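Local coordinates for chitin elicitor-binding protein (Oryza sativa subsp. japonica, PDB 5JCD), which binds chitin oligosaccharides from fungal cell walls through its LysM-containing extracellular part and helps relay the signal that switches on rice defence responses, at residues Thr11-Ser15 with Pro133-Asp137. Sequence-based numbering, arbitrary orientation.
Sequences TTCKS and PCSCD
Cys13 and Cys136 are joined by a disulfide, SG to SG 2.0 Å, whose chi3 of -94° sets the two CB-SG bonds nearly perpendicular to each other, the relaxed twist for such a bridge. The sulfurs reach each other by different rotations: that of Cys13 sits between its own backbone N and carbonyl carbon (chi1 63°), whereas that of Cys136 is anti to its carbonyl carbon. Thr11 borders the bridge with its methyl, CG2 lying 4.0 Å from Cys136 CB; a threonine suits this place because its hydroxyl can turn to the carbonyl of Ala8 while the methyl faces the cystine. Farther along strand 12-20, Ser15 packs closely against the 133-137 segment, OG 3.3 Å from Cys134 CB, and so small a side chain lets the backbones approach. Cys134 is itself bridged to Cys70 on strand 63-72, the antiparallel neighbour of 12-20. Thus two cystines tie the 133-137 segment to strands 12-20 and 63-72 of one mixed sheet, joining residues far apart in sequence in this extracellular part of the receptor. Strand 133-134, a weakly bonded member of that sheet, pairs with 76-79 and not with 12-20. Beside this covalent, well-packed part the join is looser and wetter: one water bridges the segments, donating to Ser135 O at 3.2 Å and hydrogen-bonded to Ser15 OG at 2.8 Å. On the far side of 133-137, Ser135 OG accepts from Asp137 N at 3.0 Å in a nearly straight bond (169°), an ST turn around Cys136 itself, and the same hydroxyl is also hydrogen-bonded to Thr4 O.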
# COMPACT_ATOMS: atom_id res chain seq x y z
N THR A 11 1.42 -17.78 -3.55
CA THR A 11 0.07 -17.35 -3.89
C THR A 11 0.10 -15.92 -4.40
O THR A 11 0.73 -15.04 -3.82
CB THR A 11 -0.89 -17.42 -2.68
OG1 THR A 11 -1.04 -18.78 -2.27
CG2 THR A 11 -2.28 -16.83 -3.02
N THR A 12 -0.62 -15.69 -5.49
CA THR A 12 -0.73 -14.38 -6.05
C THR A 12 -2.20 -13.95 -6.07
O THR A 12 -3.06 -14.76 -6.43
CB THR A 12 -0.07 -14.41 -7.47
OG1 THR A 12 1.21 -13.76 -7.40
CG2 THR A 12 -0.95 -13.77 -8.53
N CYS A 13 -2.45 -12.69 -5.70
CA CYS A 13 -3.79 -12.08 -5.77
C CYS A 13 -3.68 -10.57 -6.05
O CYS A 13 -2.58 -10.03 -6.16
CB CYS A 13 -4.60 -12.32 -4.47
SG CYS A 13 -3.90 -11.58 -2.91
N LYS A 14 -4.82 -9.91 -6.20
CA LYS A 14 -4.87 -8.47 -6.38
C LYS A 14 -5.08 -7.70 -5.04
O LYS A 14 -6.01 -8.00 -4.29
CB LYS A 14 -5.97 -8.12 -7.40
CG LYS A 14 -5.80 -6.74 -8.02
CD LYS A 14 -6.73 -6.51 -9.21
CE LYS A 14 -8.05 -5.83 -8.85
NZ LYS A 14 -9.18 -6.78 -8.57
N SER A 15 -4.23 -6.71 -4.76
CA SER A 15 -4.36 -5.86 -3.56
C SER A 15 -4.26 -4.41 -3.97
O SER A 15 -4.14 -4.09 -5.16
CB SER A 15 -3.24 -6.14 -2.57
OG SER A 15 -3.31 -7.43 -2.01
N PRO A 133 2.68 -3.40 1.62
CA PRO A 133 2.02 -4.44 2.41
C PRO A 133 0.70 -4.93 1.79
O PRO A 133 -0.12 -4.15 1.30
CB PRO A 133 1.78 -3.74 3.75
CG PRO A 133 1.60 -2.31 3.38
CD PRO A 133 2.45 -2.05 2.17
N CYS A 134 0.50 -6.24 1.85
CA CYS A 134 -0.68 -6.84 1.27
C CYS A 134 -0.87 -8.22 1.85
O CYS A 134 -0.08 -8.68 2.67
CB CYS A 134 -0.55 -6.93 -0.27
SG CYS A 134 0.86 -7.91 -0.90
N SER A 135 -1.95 -8.86 1.42
CA SER A 135 -2.23 -10.23 1.82
C SER A 135 -3.19 -10.82 0.82
O SER A 135 -3.88 -10.09 0.09
CB SER A 135 -2.86 -10.28 3.21
OG SER A 135 -3.13 -11.62 3.59
N CYS A 136 -3.27 -12.14 0.80
CA CYS A 136 -4.29 -12.79 0.02
C CYS A 136 -5.20 -13.63 0.94
O CYS A 136 -5.97 -14.46 0.46
CB CYS A 136 -3.67 -13.66 -1.08
SG CYS A 136 -2.47 -12.82 -2.19
N ASP A 137 -5.10 -13.43 2.26
CA ASP A 137 -5.93 -14.17 3.22
C ASP A 137 -7.37 -13.84 2.93
O ASP A 137 -7.68 -12.72 2.55
CB ASP A 137 -5.67 -13.75 4.68
CG ASP A 137 -4.35 -14.24 5.23
OD1 ASP A 137 -3.83 -15.28 4.76
OD2 ASP A 137 -3.81 -13.57 6.14
O HOH W 1 -5.90 -8.60 -1.86